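Local structure of hypothetical protein (Ruminococcus gnavus, 4QAN) at residues A[215-229]-A[340-354]. The protein is of unknown function but is a divergent member of the NTF2-like superfamily with a cystatin-like fold, and probably binds a metal ion. Numbering follows the deposited sequence.
Sequences PISEKTPQRAVEQFI and YTLCRQEDGWQIQSL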
loop_
_atom_site.group_PDB
_atom_site.type_symbol
_atom_site.label_atom_id
_atom_site.label_comp_id
_atom_site.label_asym_id
_atom_site.label_seq_id
_atom_site.Cartn_x
_atom_site.Cartn_y
_atom_site.Cartn_z
ATOM N N PRO A 215 12.474 -12.569 -0.428
ATOM C CA PRO A 215 11.786 -13.853 -0.524
ATOM C C PRO A 215 12.055 -14.747 0.693
ATOM O O PRO A 215 13.185 -14.819 1.154
ATOM C CB PRO A 215 12.409 -14.482 -1.775
ATOM C CG PRO A 215 12.821 -13.318 -2.591
ATOM C CD PRO A 215 13.370 -12.360 -1.576
ATOM N N ILE A 216 11.014 -15.380 1.232
ATOM C CA ILE A 216 11.193 -16.516 2.144
ATOM C C ILE A 216 10.289 -17.647 1.688
ATOM O O ILE A 216 9.237 -17.410 1.086
ATOM C CB ILE A 216 10.900 -16.188 3.627
ATOM C CG1 ILE A 216 9.449 -15.768 3.821
ATOM C CG2 ILE A 216 11.847 -15.109 4.143
ATOM C CD1 ILE A 216 9.108 -15.475 5.270
ATOM N N SER A 217 10.697 -18.870 1.995
ATOM C CA SER A 217 10.004 -20.055 1.529
ATOM C C SER A 217 10.015 -21.140 2.603
ATOM O O SER A 217 10.678 -21.003 3.601
ATOM C CB SER A 217 10.696 -20.561 0.261
ATOM O OG SER A 217 12.022 -20.990 0.528
ATOM N N GLU A 218 9.273 -22.214 2.370
ATOM C CA GLU A 218 9.300 -23.401 3.223
ATOM C C GLU A 218 9.428 -24.623 2.322
ATOM O O GLU A 218 9.195 -24.533 1.114
ATOM C CB GLU A 218 8.015 -23.498 4.050
ATOM C CG GLU A 218 7.778 -22.339 5.009
ATOM C CD GLU A 218 8.829 -22.208 6.113
ATOM O OE1 GLU A 218 9.664 -23.117 6.286
ATOM O OE2 GLU A 218 8.823 -21.181 6.819
ATOM N N LYS A 219 9.760 -25.769 2.898
ATOM C CA LYS A 219 10.133 -26.927 2.093
ATOM C C LYS A 219 8.973 -27.671 1.482
ATOM O O LYS A 219 9.172 -28.445 0.560
ATOM C CB LYS A 219 11.001 -27.892 2.892
ATOM C CG LYS A 219 12.391 -27.346 3.135
ATOM C CD LYS A 219 13.294 -27.638 1.961
ATOM C CE LYS A 219 14.575 -26.842 2.053
ATOM N NZ LYS A 219 15.276 -26.940 0.756
ATOM N N THR A 220 7.767 -27.452 1.972
ATOM C CA THR A 220 6.594 -28.039 1.334
ATOM C C THR A 220 5.595 -26.933 1.095
ATOM O O THR A 220 5.643 -25.910 1.773
ATOM C CB THR A 220 5.926 -29.118 2.211
ATOM O OG1 THR A 220 5.256 -28.486 3.303
ATOM C CG2 THR A 220 6.960 -30.112 2.742
ATOM N N PRO A 221 4.679 -27.132 0.133
ATOM C CA PRO A 221 3.677 -26.095 -0.111
ATOM C C PRO A 221 2.762 -25.875 1.113
ATOM O O PRO A 221 2.514 -24.735 1.497
ATOM C CB PRO A 221 2.916 -26.603 -1.349
ATOM C CG PRO A 221 3.222 -28.053 -1.456
ATOM C CD PRO A 221 4.568 -28.256 -0.815
ATOM N N GLN A 222 2.312 -26.957 1.741
ATOM C CA GLN A 222 1.515 -26.859 2.974
ATOM C C GLN A 222 2.197 -26.003 4.065
ATOM O O GLN A 222 1.546 -25.189 4.717
ATOM C CB GLN A 222 1.217 -28.250 3.548
ATOM C CG GLN A 222 0.310 -29.131 2.688
ATOM C CD GLN A 222 1.074 -30.127 1.824
ATOM O OE1 GLN A 222 2.240 -29.900 1.449
ATOM N NE2 GLN A 222 0.423 -31.248 1.506
ATOM N N ARG A 223 3.499 -26.196 4.261
ATOM C CA ARG A 223 4.218 -25.490 5.314
ATOM C C ARG A 223 4.338 -23.998 5.004
ATOM O O ARG A 223 4.348 -23.156 5.910
ATOM C CB ARG A 223 5.584 -26.127 5.560
ATOM C CG ARG A 223 6.291 -25.582 6.791
ATOM C CD ARG A 223 7.611 -26.269 7.015
ATOM N NE ARG A 223 7.479 -27.719 7.098
ATOM C CZ ARG A 223 8.492 -28.572 7.049
ATOM N NH1 ARG A 223 9.734 -28.142 6.919
ATOM N NH2 ARG A 223 8.257 -29.867 7.140
ATOM N N ALA A 224 4.385 -23.660 3.727
ATOM C CA ALA A 224 4.371 -22.251 3.321
ATOM C C ALA A 224 3.080 -21.586 3.783
ATOM O O ALA A 224 3.108 -20.495 4.355
ATOM C CB ALA A 224 4.524 -22.130 1.815
ATOM N N VAL A 225 1.957 -22.272 3.542
ATOM C CA VAL A 225 0.638 -21.793 3.920
ATOM C C VAL A 225 0.520 -21.728 5.442
ATOM O O VAL A 225 0.009 -20.738 5.987
ATOM C CB VAL A 225 -0.473 -22.697 3.323
ATOM C CG1 VAL A 225 -1.844 -22.285 3.825
ATOM C CG2 VAL A 225 -0.424 -22.648 1.803
ATOM N N GLU A 226 1.016 -22.765 6.117
ATOM C CA GLU A 226 1.000 -22.819 7.586
ATOM C C GLU A 226 1.753 -21.647 8.226
ATOM O O GLU A 226 1.243 -21.013 9.154
ATOM C CB GLU A 226 1.552 -24.155 8.092
ATOM C CG GLU A 226 0.580 -25.326 7.894
ATOM C CD GLU A 226 1.260 -26.695 7.714
ATOM O OE1 GLU A 226 2.492 -26.812 7.932
ATOM O OE2 GLU A 226 0.562 -27.673 7.331
ATOM N N GLN A 227 2.938 -21.328 7.721
ATOM C CA GLN A 227 3.734 -20.284 8.344
ATOM C C GLN A 227 3.252 -18.915 7.991
ATOM O O GLN A 227 3.447 -18.001 8.768
ATOM C CB GLN A 227 5.222 -20.404 8.012
ATOM C CG GLN A 227 5.971 -21.445 8.833
ATOM C CD GLN A 227 5.898 -21.161 10.326
ATOM O OE1 GLN A 227 5.270 -21.911 11.062
ATOM N NE2 GLN A 227 6.531 -20.061 10.773
ATOM N N PHE A 228 2.675 -18.771 6.796
ATOM C CA PHE A 228 1.961 -17.561 6.382
ATOM C C PHE A 228 0.828 -17.228 7.361
ATOM O O PHE A 228 0.758 -16.121 7.891
ATOM C CB PHE A 228 1.430 -17.782 4.962
ATOM C CG PHE A 228 0.480 -16.717 4.459
ATOM C CD1 PHE A 228 0.948 -15.470 4.073
ATOM C CD2 PHE A 228 -0.870 -16.995 4.295
ATOM C CE1 PHE A 228 0.081 -14.515 3.567
ATOM C CE2 PHE A 228 -1.735 -16.038 3.785
ATOM C CZ PHE A 228 -1.253 -14.791 3.430
ATOM N N ILE A 229 -0.024 -18.209 7.648
ATOM C CA ILE A 229 -1.079 -18.033 8.650
ATOM C C ILE A 229 -0.538 -17.794 10.067
ATOM O O ILE A 229 -1.114 -17.031 10.827
ATOM C CB ILE A 229 -2.084 -19.211 8.602
ATOM C CG1 ILE A 229 -2.797 -19.225 7.232
ATOM C CG2 ILE A 229 -3.080 -19.157 9.754
ATOM C CD1 ILE A 229 -3.519 -17.944 6.853
ATOM N N TYR A 340 -5.246 -21.045 -2.438
ATOM C CA TYR A 340 -3.865 -20.620 -2.656
ATOM C C TYR A 340 -3.352 -21.188 -3.958
ATOM O O TYR A 340 -3.772 -22.258 -4.394
ATOM C CB TYR A 340 -2.953 -21.132 -1.545
ATOM C CG TYR A 340 -3.192 -20.536 -0.188
ATOM C CD1 TYR A 340 -4.181 -21.043 0.648
ATOM C CD2 TYR A 340 -2.420 -19.486 0.264
ATOM C CE1 TYR A 340 -4.398 -20.509 1.897
ATOM C CE2 TYR A 340 -2.628 -18.940 1.504
ATOM C CZ TYR A 340 -3.614 -19.467 2.326
ATOM O OH TYR A 340 -3.814 -18.916 3.556
ATOM N N THR A 341 -2.448 -20.450 -4.589
ATOM C CA THR A 341 -1.687 -20.966 -5.722
ATOM C C THR A 341 -0.255 -20.799 -5.269
ATOM O O THR A 341 0.144 -19.697 -4.887
ATOM C CB THR A 341 -1.952 -20.195 -7.036
ATOM O OG1 THR A 341 -3.327 -20.312 -7.409
ATOM C CG2 THR A 341 -1.098 -20.736 -8.162
ATOM N N LEU A 342 0.501 -21.895 -5.271
ATOM C CA LEU A 342 1.874 -21.905 -4.761
ATOM C C LEU A 342 2.867 -22.243 -5.856
ATOM O O LEU A 342 2.546 -23.032 -6.766
ATOM C CB LEU A 342 1.992 -22.927 -3.640
ATOM C CG LEU A 342 1.043 -22.603 -2.477
ATOM C CD1 LEU A 342 0.376 -23.870 -1.978
ATOM C CD2 LEU A 342 1.793 -21.887 -1.368
ATOM N N CYS A 343 4.059 -21.643 -5.765
ATOM C CA CYS A 343 5.123 -21.854 -6.742
ATOM C C CYS A 343 6.428 -22.307 -6.075
ATOM O O CYS A 343 6.822 -21.815 -5.008
ATOM C CB CYS A 343 5.365 -20.602 -7.592
ATOM S SG CYS A 343 5.826 -19.141 -6.628
ATOM N N ARG A 344 7.083 -23.245 -6.750
ATOM C CA ARG A 344 8.296 -23.904 -6.283
ATOM C C ARG A 344 9.486 -23.115 -6.764
ATOM O O ARG A 344 9.700 -23.010 -7.953
ATOM C CB ARG A 344 8.339 -25.326 -6.863
ATOM C CG ARG A 344 9.474 -26.253 -6.427
ATOM C CD ARG A 344 9.238 -27.624 -7.061
ATOM N NE ARG A 344 10.349 -28.572 -6.941
ATOM C CZ ARG A 344 10.624 -29.319 -5.868
ATOM N NH1 ARG A 344 9.893 -29.235 -4.759
ATOM N NH2 ARG A 344 11.659 -30.150 -5.897
ATOM N N GLN A 345 10.237 -22.540 -5.836
ATOM C CA GLN A 345 11.502 -21.892 -6.140
ATOM C C GLN A 345 12.609 -22.913 -5.905
ATOM O O GLN A 345 12.328 -24.101 -5.698
ATOM C CB GLN A 345 11.698 -20.684 -5.233
ATOM C CG GLN A 345 10.489 -19.761 -5.152
ATOM C CD GLN A 345 10.161 -19.055 -6.461
ATOM O OE1 GLN A 345 9.045 -18.572 -6.642
ATOM N NE2 GLN A 345 11.129 -18.975 -7.367
ATOM N N GLU A 346 13.860 -22.461 -5.940
ATOM C CA GLU A 346 14.999 -23.355 -5.723
ATOM C C GLU A 346 15.022 -23.947 -4.317
ATOM O O GLU A 346 15.152 -25.162 -4.157
ATOM C CB GLU A 346 16.326 -22.633 -5.986
ATOM C CG GLU A 346 16.969 -22.986 -7.317
ATOM C CD GLU A 346 18.479 -22.845 -7.287
ATOM O OE1 GLU A 346 19.116 -23.401 -6.363
ATOM O OE2 GLU A 346 19.032 -22.187 -8.193
ATOM N N ASP A 347 14.896 -23.086 -3.311
ATOM C CA ASP A 347 14.939 -23.511 -1.903
ATOM C C ASP A 347 13.687 -24.311 -1.544
ATOM O O ASP A 347 13.760 -25.329 -0.858
ATOM C CB ASP A 347 15.033 -22.310 -0.950
ATOM C CG ASP A 347 15.816 -21.151 -1.530
ATOM O OD1 ASP A 347 17.061 -21.164 -1.430
ATOM O OD2 ASP A 347 15.176 -20.225 -2.083
ATOM N N GLY A 348 12.538 -23.832 -2.009
ATOM C CA GLY A 348 11.266 -24.425 -1.651
ATOM C C GLY A 348 10.103 -23.606 -2.171
ATOM O O GLY A 348 10.241 -22.873 -3.157
ATOM N N TRP A 349 8.972 -23.713 -1.482
ATOM C CA TRP A 349 7.703 -23.184 -1.957
ATOM C C TRP A 349 7.337 -21.830 -1.390
ATOM O O TRP A 349 7.598 -21.540 -0.222
ATOM C CB TRP A 349 6.580 -24.160 -1.647
ATOM C CG TRP A 349 6.779 -25.419 -2.328
ATOM C CD1 TRP A 349 7.597 -26.427 -1.940
ATOM C CD2 TRP A 349 6.180 -25.829 -3.556
ATOM N NE1 TRP A 349 7.540 -27.449 -2.839
ATOM C CE2 TRP A 349 6.679 -27.110 -3.847
ATOM C CE3 TRP A 349 5.264 -25.238 -4.438
ATOM C CZ2 TRP A 349 6.295 -27.822 -4.986
ATOM C CZ3 TRP A 349 4.878 -25.937 -5.561
ATOM C CH2 TRP A 349 5.393 -27.222 -5.830
ATOM N N GLN A 350 6.695 -21.028 -2.245
ATOM C CA GLN A 350 6.149 -19.708 -1.903
ATOM C C GLN A 350 4.712 -19.585 -2.350
ATOM O O GLN A 350 4.208 -20.402 -3.145
ATOM C CB GLN A 350 6.948 -18.623 -2.602
ATOM C CG GLN A 350 8.358 -18.472 -2.066
ATOM C CD GLN A 350 9.047 -17.236 -2.618
ATOM O OE1 GLN A 350 9.510 -17.229 -3.761
ATOM N NE2 GLN A 350 9.123 -16.185 -1.808
ATOM N N ILE A 351 4.051 -18.548 -1.853
ATOM C CA ILE A 351 2.689 -18.252 -2.262
ATOM C C ILE A 351 2.752 -17.416 -3.535
ATOM O O ILE A 351 3.401 -16.389 -3.554
ATOM C CB ILE A 351 1.904 -17.528 -1.172
ATOM C CG1 ILE A 351 1.727 -18.433 0.051
ATOM C CG2 ILE A 351 0.535 -17.085 -1.689
ATOM C CD1 ILE A 351 1.205 -17.708 1.298
ATOM N N GLN A 352 2.110 -17.881 -4.604
ATOM C CA GLN A 352 1.980 -17.059 -5.824
ATOM C C GLN A 352 0.773 -16.130 -5.732
ATOM O O GLN A 352 0.893 -14.939 -5.998
ATOM C CB GLN A 352 1.892 -17.924 -7.062
ATOM C CG GLN A 352 1.724 -17.145 -8.359
ATOM C CD GLN A 352 1.869 -18.037 -9.574
ATOM O OE1 GLN A 352 0.908 -18.284 -10.285
ATOM N NE2 GLN A 352 3.074 -18.536 -9.808
ATOM N N SER A 353 -0.359 -16.653 -5.277
ATOM C CA SER A 353 -1.547 -15.831 -5.032
ATOM C C SER A 353 -2.484 -16.449 -4.003
ATOM O O SER A 353 -2.410 -17.632 -3.694
ATOM C CB SER A 353 -2.319 -15.568 -6.342
ATOM O OG SER A 353 -3.013 -16.730 -6.740
ATOM N N LEU A 354 -3.362 -15.613 -3.476
ATOM C CA LEU A 354 -4.379 -16.026 -2.543
ATOM C C LEU A 354 -5.659 -16.398 -3.308
ATOM O O LEU A 354 -6.768 -16.064 -2.893
ATOM C CB LEU A 354 -4.620 -14.913 -1.509
ATOM C CG LEU A 354 -3.379 -14.548 -0.680
ATOM C CD1 LEU A 354 -3.623 -13.384 0.286
ATOM C CD2 LEU A 354 -2.831 -15.760 0.064
#
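Helix 221-229 packs here across the curved sheet of a cystatin-like domain, its lead-in pinned to the edge of the hairpin made by strands 340-344 and 349-353. At that edge E218 and W349 form a single antiparallel bridge, a hydrogen-bonded pair: W349 N gives to E218 O at 2.7 Å, and E218 N returns a longer bond to W349 O. K219, bent at chi2 (-85°), swings its amine back to the hairpin turn, where NZ meets D347 O at 2.7 Å. On the other side of the bridge Q350 NE2 reaches I216 O from above the carbonyl plane, and it also bonds T245 O. The first turn of the helix then settles on W349: P221 CD sits over the five-membered ring, 3.6 Å from its centroid, while R344 CB covers the opposite face. L342 fills in beside P221 and V225. V225 CG1, anti to the backbone N (chi1 174°), lies over one face of the Y340 ring, and F228 CE2 comes to that ring's edge. I351 CD1 in turn presses on the face of F228, 3.4 Å from CG. Y340 OH touches I229 CD1 and is hydrogen-bonded to Y329 OH on the next strand. At Y340 an alanine would probably open a gap beneath V225 and beside F228 and leave the Y329 hydroxyl without this partner. Y263 of helix 254-275 touches F228, I351 and L354. A helix laid across a curved, largely antiparallel sheet in this way is typical of the cystatin-like, NTF2-related fold.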